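Protein Niban 2 (PDB 7CTP) may suppress apoptosis and promote melanoma cell invasion in vitro, the part present here comprising a PH domain and a large, mainly helical body. Local coordinates at residues Ser89-Asn94 / Gln187-His192; Tyr121-Ser126 / Lys181-Leu186; Ser320-Phe325 / Glu537-Gln542. One frame throughout, in Å; residues are numbered along the deposited sequence.

Interaction 1: Ser89-Asn94 / Gln187-His192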
# COMPACT_ATOMS: atom_id res chain seq x y z
N SER A 89 -5.89 16.15 19.67
CA SER A 89 -5.59 15.11 18.69
C SER A 89 -4.13 15.26 18.27
O SER A 89 -3.69 16.35 17.90
CB SER A 89 -6.53 15.22 17.49
OG SER A 89 -5.99 14.57 16.36
N LEU A 90 -3.39 14.16 18.32
CA LEU A 90 -1.95 14.18 18.11
C LEU A 90 -1.57 13.09 17.12
O LEU A 90 -2.06 11.96 17.20
CB LEU A 90 -1.20 13.97 19.43
CG LEU A 90 0.31 14.20 19.52
CD1 LEU A 90 0.68 14.52 20.95
CD2 LEU A 90 1.10 12.99 19.05
N VAL A 91 -0.68 13.43 16.19
CA VAL A 91 -0.14 12.45 15.25
C VAL A 91 1.33 12.21 15.59
O VAL A 91 2.18 13.06 15.28
CB VAL A 91 -0.28 12.91 13.79
CG1 VAL A 91 0.40 11.92 12.86
CG2 VAL A 91 -1.76 13.05 13.43
N PRO A 92 1.67 11.08 16.20
CA PRO A 92 3.08 10.81 16.53
C PRO A 92 3.95 10.51 15.32
O PRO A 92 3.47 10.48 14.18
CB PRO A 92 3.00 9.58 17.45
CG PRO A 92 1.57 9.44 17.83
CD PRO A 92 0.78 10.02 16.69
N HIS A 93 5.23 10.26 15.58
CA HIS A 93 6.20 9.97 14.52
C HIS A 93 5.76 8.83 13.61
O HIS A 93 6.18 8.77 12.45
CB HIS A 93 7.55 9.60 15.15
CG HIS A 93 7.50 8.34 15.96
ND1 HIS A 93 7.93 7.12 15.47
CD2 HIS A 93 7.03 8.10 17.20
CE1 HIS A 93 7.74 6.18 16.39
NE2 HIS A 93 7.20 6.75 17.45
N ASN A 94 4.95 7.90 14.12
CA ASN A 94 4.57 6.73 13.35
C ASN A 94 3.18 6.85 12.72
O ASN A 94 2.64 5.84 12.25
CB ASN A 94 4.63 5.47 14.22
CG ASN A 94 3.70 5.52 15.41
OD1 ASN A 94 2.87 6.42 15.54
ND2 ASN A 94 3.84 4.54 16.30
N GLN A 187 -4.65 12.35 5.46
CA GLN A 187 -4.28 11.68 4.22
C GLN A 187 -2.89 11.08 4.32
O GLN A 187 -2.65 9.96 3.84
CB GLN A 187 -4.31 12.65 3.03
CG GLN A 187 -5.67 12.92 2.42
CD GLN A 187 -5.62 14.00 1.35
OE1 GLN A 187 -4.59 14.64 1.13
NE2 GLN A 187 -6.75 14.22 0.69
N ASP A 188 -1.94 11.82 4.92
CA ASP A 188 -0.60 11.29 5.15
C ASP A 188 -0.62 10.08 6.08
O ASP A 188 0.11 9.10 5.86
CB ASP A 188 0.32 12.36 5.75
CG ASP A 188 0.68 13.48 4.78
OD1 ASP A 188 0.23 13.44 3.61
OD2 ASP A 188 1.41 14.41 5.21
N CYS A 189 -1.43 10.14 7.14
CA CYS A 189 -1.59 9.01 8.06
C CYS A 189 -2.06 7.77 7.32
O CYS A 189 -1.51 6.67 7.51
CB CYS A 189 -2.60 9.36 9.16
SG CYS A 189 -2.01 10.54 10.41
N ILE A 190 -3.11 7.91 6.51
CA ILE A 190 -3.66 6.77 5.78
C ILE A 190 -2.63 6.19 4.83
O ILE A 190 -2.43 4.97 4.76
CB ILE A 190 -4.94 7.18 5.03
CG1 ILE A 190 -6.06 7.52 6.02
CG2 ILE A 190 -5.34 6.08 4.06
CD1 ILE A 190 -7.23 8.27 5.36
N ARG A 191 -1.95 7.06 4.07
CA ARG A 191 -0.95 6.58 3.12
C ARG A 191 0.16 5.84 3.83
O ARG A 191 0.62 4.79 3.36
CB ARG A 191 -0.40 7.77 2.33
CG ARG A 191 0.59 7.42 1.22
CD ARG A 191 1.22 8.71 0.65
NE ARG A 191 0.21 9.63 0.12
CZ ARG A 191 -0.13 10.78 0.70
NH1 ARG A 191 -1.07 11.53 0.14
NH2 ARG A 191 0.45 11.16 1.83
N HIS A 192 0.60 6.37 4.98
CA HIS A 192 1.68 5.75 5.74
C HIS A 192 1.25 4.39 6.28
O HIS A 192 1.98 3.39 6.14
CB HIS A 192 2.12 6.69 6.86
CG HIS A 192 3.31 6.19 7.63
ND1 HIS A 192 4.61 6.46 7.25
CD2 HIS A 192 3.39 5.43 8.75
CE1 HIS A 192 5.44 5.88 8.11
NE2 HIS A 192 4.73 5.25 9.03
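The imidazole of H192 meets the backbone O of N94, which approaches at a slant to the ring and lies 3.6 Å from its CD2; no hydrogen bond forms between them. With CG anti to the backbone N (chi1 -175°), the ring swings off the helix toward the turn that follows the strand. Its ND1 is hydrogen-bonded to R437, and its plane meets the ring of Y95 at a moderate tilt, while N94 O is hydrogen-bonded to a glycerol probably taken up from the crystallisation liquor. Next to it, the H93 ring carries CB of N94 over one face, 3.8 Å above the plane and displaced toward the rim. On the helix, the R191 guanidinium has the O of Q187 above one face and the D188 carboxylate at its edge. NH2 of R191 donates to OD1 of D188 over 2.9 Å, in the guanidinium plane but 40° out of that of the carboxylate. Q402 also bonds this OD1, giving it two donors.

The apolar half of the contact is small: SG of C189 sits 3.7 Å from CG1 of V91 and 3.9 Å from CG2, touched by both methyls at once. V91 ends strand 84-91 of the PH-domain sheet and packs on W182 and V185 too, all on helix 176-194, the C-terminal helix that caps one open end of this bent sheet. R191 and H192 then reach across to Q433 and R437 of helix 422-455, joining the PH domain to the helical body.

Interaction 2: Tyr121-Ser126 / Lys181-Leu186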
# COMPACT_ATOMS: atom_id res chain seq x y z
N TYR A 121 -8.66 3.34 5.45
CA TYR A 121 -9.67 4.38 5.63
C TYR A 121 -9.69 5.33 4.44
O TYR A 121 -8.75 5.40 3.64
CB TYR A 121 -9.41 5.17 6.92
CG TYR A 121 -9.97 4.51 8.16
CD1 TYR A 121 -9.28 3.49 8.80
CD2 TYR A 121 -11.20 4.89 8.68
CE1 TYR A 121 -9.80 2.86 9.93
CE2 TYR A 121 -11.73 4.27 9.81
CZ TYR A 121 -11.02 3.26 10.43
OH TYR A 121 -11.55 2.64 11.55
N LYS A 122 -10.82 6.04 4.31
CA LYS A 122 -11.00 7.13 3.36
C LYS A 122 -11.55 8.33 4.11
O LYS A 122 -12.28 8.17 5.09
CB LYS A 122 -11.99 6.75 2.24
CG LYS A 122 -11.63 5.52 1.45
CD LYS A 122 -10.50 5.81 0.46
CE LYS A 122 -10.42 4.73 -0.63
NZ LYS A 122 -9.38 3.71 -0.32
N ILE A 123 -11.21 9.54 3.64
CA ILE A 123 -11.66 10.78 4.28
C ILE A 123 -12.81 11.38 3.49
O ILE A 123 -12.73 11.50 2.26
CB ILE A 123 -10.52 11.81 4.41
CG1 ILE A 123 -9.39 11.27 5.28
CG2 ILE A 123 -11.05 13.13 4.98
CD1 ILE A 123 -8.07 11.97 5.01
N LEU A 124 -13.88 11.78 4.19
CA LEU A 124 -14.98 12.53 3.60
C LEU A 124 -15.03 13.90 4.26
O LEU A 124 -14.82 14.02 5.47
CB LEU A 124 -16.33 11.82 3.80
CG LEU A 124 -16.62 10.46 3.16
CD1 LEU A 124 -16.29 10.44 1.68
CD2 LEU A 124 -15.90 9.33 3.90
N THR A 125 -15.33 14.94 3.47
CA THR A 125 -15.41 16.29 4.03
C THR A 125 -16.83 16.84 4.04
O THR A 125 -17.02 18.05 4.14
CB THR A 125 -14.49 17.25 3.26
OG1 THR A 125 -14.81 17.19 1.88
CG2 THR A 125 -13.04 16.86 3.44
N SER A 126 -17.84 15.97 3.93
CA SER A 126 -19.21 16.42 4.11
C SER A 126 -20.04 15.25 4.62
O SER A 126 -19.77 14.09 4.30
CB SER A 126 -19.80 17.00 2.82
OG SER A 126 -20.50 16.04 2.06
N LYS A 181 -5.96 21.54 6.80
CA LYS A 181 -4.72 21.05 7.39
C LYS A 181 -4.89 19.61 7.87
O LYS A 181 -4.06 18.75 7.59
CB LYS A 181 -4.30 21.95 8.55
CG LYS A 181 -2.98 21.55 9.21
CD LYS A 181 -1.87 21.38 8.18
CE LYS A 181 -0.50 21.62 8.82
NZ LYS A 181 0.44 22.24 7.83
N TRP A 182 -5.97 19.35 8.60
CA TRP A 182 -6.20 18.01 9.12
C TRP A 182 -6.49 17.02 8.00
O TRP A 182 -6.17 15.84 8.14
CB TRP A 182 -7.33 18.03 10.14
CG TRP A 182 -6.86 18.34 11.53
CD1 TRP A 182 -7.11 19.47 12.25
CD2 TRP A 182 -6.06 17.50 12.37
NE1 TRP A 182 -6.51 19.39 13.48
CE2 TRP A 182 -5.86 18.19 13.58
CE3 TRP A 182 -5.49 16.23 12.21
CZ2 TRP A 182 -5.11 17.65 14.63
CZ3 TRP A 182 -4.75 15.70 13.25
CH2 TRP A 182 -4.56 16.41 14.44
N GLN A 183 -7.08 17.48 6.89
CA GLN A 183 -7.29 16.57 5.77
C GLN A 183 -5.96 16.13 5.17
O GLN A 183 -5.79 14.95 4.84
CB GLN A 183 -8.15 17.21 4.69
CG GLN A 183 -8.35 16.30 3.50
CD GLN A 183 -9.34 16.84 2.50
OE1 GLN A 183 -9.71 18.01 2.55
NE2 GLN A 183 -9.77 15.99 1.59
N ALA A 184 -5.01 17.05 5.04
CA ALA A 184 -3.70 16.69 4.51
C ALA A 184 -2.97 15.75 5.46
O ALA A 184 -2.36 14.76 5.03
CB ALA A 184 -2.86 17.94 4.25
N VAL A 185 -3.00 16.06 6.76
CA VAL A 185 -2.30 15.25 7.76
C VAL A 185 -2.91 13.85 7.82
O VAL A 185 -2.19 12.85 7.89
CB VAL A 185 -2.35 15.94 9.13
CG1 VAL A 185 -1.92 14.97 10.24
CG2 VAL A 185 -1.48 17.20 9.13
N LEU A 186 -4.25 13.77 7.82
CA LEU A 186 -4.88 12.45 7.90
C LEU A 186 -4.68 11.67 6.61
O LEU A 186 -4.56 10.43 6.66
CB LEU A 186 -6.36 12.58 8.25
CG LEU A 186 -6.60 13.14 9.66
CD1 LEU A 186 -8.09 13.36 9.90
CD2 LEU A 186 -6.00 12.21 10.71
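I123 directs CG1 beside its backbone N (chi1 -62°), and a near-extended second torsion sends CD1 toward the helix, where it touches L186. From the other side, Q183 runs straight out, CG anti to the backbone N (chi1 179°) and the chain extended beyond it, until its amide lies next to T125. The threonine in turn sets its methyl anti to its own carbonyl carbon, with OG1 at chi1 54°, and it is this methyl that faces the glutamine. CD1 of I123 ends 3.7 Å from CB of L186, the two side chains crossing at about a right angle, and 3.8 Å from the backbone O of Q183. CG2, the other branch of I123, is a looser neighbour, 4.4 Å from CG of Q183.

Strand 122-124 is an edge strand of the antiparallel PH-domain sheet, paired through K122 and L124 with W162 and I160 of strand 157-162, and helix 176-194 is the C-terminal helix of the same fold. I123 therefore fills the angle between strand and helix, touching L161 on the sheet and, on the helix, Q187 and I190, the latter one turn beyond L186.

CG2 of T125 lies above the plane of the Q183 amide, displaced toward its O/N end, 3.6 Å from OE1. The side chains of T125 and Q183 also cross at about a right angle, and the meeting is one of van der Waals contact: no hydrogen bond crosses between the segments. Beyond T125 the chain enters helix 127-134, where S126 is the N-cap and its OG is hydrogen-bonded to the N of Q129.

Interaction 3: Ser320-Phe325 / Glu537-Gln542; sequences SKIRAF and EEVVLQ
I322 and R323 are the residues of 320-325 that meet V539 on the facing helix. At the start of the segment, S320 turns away, its OG hydrogen-bonded to the O of H317 in the preceding turn. I322 has its CB directed at the other helix. With chi1 -66°, CG2 lies anti to the backbone N, and this branch reaches the CG2 methyl of V539 at 4.2 Å, a loose apolar touch. I322 also packs on T535 and Y536, one turn earlier on helix 532-555.

R323 comes closer. Its methylene CG lies 3.8 Å from CG1 of V539 and 4.0 Å from CG2, so both valine methyls rest against the aliphatic root of the arginine, the two side chains crossing at a slant. The chain then bends at chi3 (-132°), and NH2 enters a salt bridge with E316 of its own helix; the charge is thus answered away from the valine. The CA atoms of R323 and V539 are 6.5 Å apart, a close approach of two helices. Across this contact V539 is the residue with most of its surface buried by the partner, and no hydrogen bond passes between the segments.

V539 sits as a single knob in the hole formed by A319, I322, R323 and I326 on helix 260-337. On helix 532-555, E537 turns away from this seam to a salt bridge with R213 and a hydrogen bond with Q217, both on helix 204-218, while L541 packs against I500 of helix 464-511, the helix whose end, at T510 and C511, also receives F325.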
# COMPACT_ATOMS: atom_id res chain seq x y z
N SER A 320 8.40 -25.60 -20.11
CA SER A 320 8.33 -25.99 -21.51
C SER A 320 7.07 -26.78 -21.81
O SER A 320 6.45 -26.60 -22.86
CB SER A 320 9.56 -26.81 -21.89
OG SER A 320 9.48 -28.11 -21.32
N LYS A 321 6.65 -27.64 -20.87
CA LYS A 321 5.43 -28.42 -21.06
C LYS A 321 4.19 -27.55 -20.93
O LYS A 321 3.19 -27.77 -21.63
CB LYS A 321 5.39 -29.56 -20.04
CG LYS A 321 6.55 -30.53 -20.14
CD LYS A 321 6.53 -31.29 -21.46
CE LYS A 321 7.58 -32.40 -21.44
NZ LYS A 321 8.35 -32.47 -22.71
N ILE A 322 4.22 -26.57 -20.03
CA ILE A 322 3.10 -25.65 -19.90
C ILE A 322 2.99 -24.76 -21.14
O ILE A 322 1.89 -24.53 -21.66
CB ILE A 322 3.26 -24.82 -18.61
CG1 ILE A 322 3.14 -25.73 -17.38
CG2 ILE A 322 2.24 -23.68 -18.57
CD1 ILE A 322 3.50 -25.02 -16.08
N ARG A 323 4.13 -24.25 -21.62
CA ARG A 323 4.16 -23.45 -22.84
C ARG A 323 3.52 -24.19 -24.01
O ARG A 323 2.64 -23.65 -24.70
CB ARG A 323 5.61 -23.09 -23.19
CG ARG A 323 6.12 -21.82 -22.59
CD ARG A 323 7.48 -21.47 -23.16
NE ARG A 323 8.43 -21.12 -22.10
CZ ARG A 323 9.44 -21.89 -21.70
NH1 ARG A 323 9.64 -23.07 -22.27
NH2 ARG A 323 10.24 -21.48 -20.73
N ALA A 324 3.94 -25.44 -24.23
CA ALA A 324 3.37 -26.25 -25.30
C ALA A 324 1.85 -26.28 -25.22
O ALA A 324 1.16 -26.29 -26.25
CB ALA A 324 3.93 -27.67 -25.24
N PHE A 325 1.31 -26.25 -24.00
CA PHE A 325 -0.12 -26.39 -23.78
C PHE A 325 -0.87 -25.07 -23.97
O PHE A 325 -1.93 -25.04 -24.61
CB PHE A 325 -0.34 -26.95 -22.37
CG PHE A 325 -1.75 -26.84 -21.86
CD1 PHE A 325 -2.78 -27.58 -22.43
CD2 PHE A 325 -2.04 -26.04 -20.77
CE1 PHE A 325 -4.07 -27.48 -21.95
CE2 PHE A 325 -3.33 -25.94 -20.28
CZ PHE A 325 -4.35 -26.67 -20.87
N GLU A 537 1.95 -19.06 -14.28
CA GLU A 537 1.78 -17.61 -14.30
C GLU A 537 3.01 -16.91 -14.87
O GLU A 537 2.88 -15.87 -15.53
CB GLU A 537 1.46 -17.09 -12.89
CG GLU A 537 0.11 -17.56 -12.39
CD GLU A 537 -0.33 -16.88 -11.11
OE1 GLU A 537 0.38 -15.97 -10.64
OE2 GLU A 537 -1.41 -17.26 -10.60
N GLU A 538 4.20 -17.47 -14.65
CA GLU A 538 5.40 -16.91 -15.27
C GLU A 538 5.37 -17.09 -16.79
O GLU A 538 5.84 -16.22 -17.53
CB GLU A 538 6.67 -17.55 -14.69
CG GLU A 538 6.97 -17.18 -13.24
CD GLU A 538 8.22 -17.86 -12.69
OE1 GLU A 538 8.28 -18.12 -11.47
OE2 GLU A 538 9.13 -18.14 -13.49
N VAL A 539 4.84 -18.22 -17.26
CA VAL A 539 4.69 -18.42 -18.70
C VAL A 539 3.77 -17.37 -19.29
O VAL A 539 4.06 -16.75 -20.33
CB VAL A 539 4.19 -19.85 -19.00
CG1 VAL A 539 3.67 -19.95 -20.45
CG2 VAL A 539 5.30 -20.86 -18.76
N VAL A 540 2.65 -17.11 -18.61
CA VAL A 540 1.71 -16.08 -19.08
C VAL A 540 2.36 -14.70 -19.05
O VAL A 540 2.20 -13.89 -19.97
CB VAL A 540 0.43 -16.12 -18.24
CG1 VAL A 540 -0.49 -14.96 -18.63
CG2 VAL A 540 -0.28 -17.45 -18.43
N LEU A 541 3.10 -14.41 -17.97
CA LEU A 541 3.78 -13.12 -17.86
C LEU A 541 4.69 -12.87 -19.05
O LEU A 541 4.78 -11.74 -19.55
CB LEU A 541 4.58 -13.05 -16.56
CG LEU A 541 5.40 -11.78 -16.26
CD1 LEU A 541 5.39 -11.49 -14.77
CD2 LEU A 541 6.84 -11.89 -16.75
N GLN A 542 5.36 -13.92 -19.53
CA GLN A 542 6.33 -13.73 -20.61
C GLN A 542 5.64 -13.38 -21.92
O GLN A 542 6.27 -12.77 -22.80
CB GLN A 542 7.20 -14.97 -20.76
CG GLN A 542 8.30 -15.08 -19.71
CD GLN A 542 9.19 -13.85 -19.65
OE1 GLN A 542 9.61 -13.32 -20.68
NE2 GLN A 542 9.49 -13.39 -18.44

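Interactions 1 and 2 share helix 176-194 and touch one another, their centres 11 Å apart: the same PH-domain helix meets strand 84-91 and its following turn in one, and edge strand 122-124 in the other. Both are partly buried, with an apolar inner portion and a polar margin. Interaction 1 has the more polar surroundings, as its end of the helix faces the helical body, whereas interaction 2 is mostly aliphatic, with a side-chain amide packed against a threonine methyl. Interaction 3, about 44 Å from interaction 1 between centres, lies on the opposite side of the chain's centre. It is a buried helix-helix contact built on one valine, with no sheet involved.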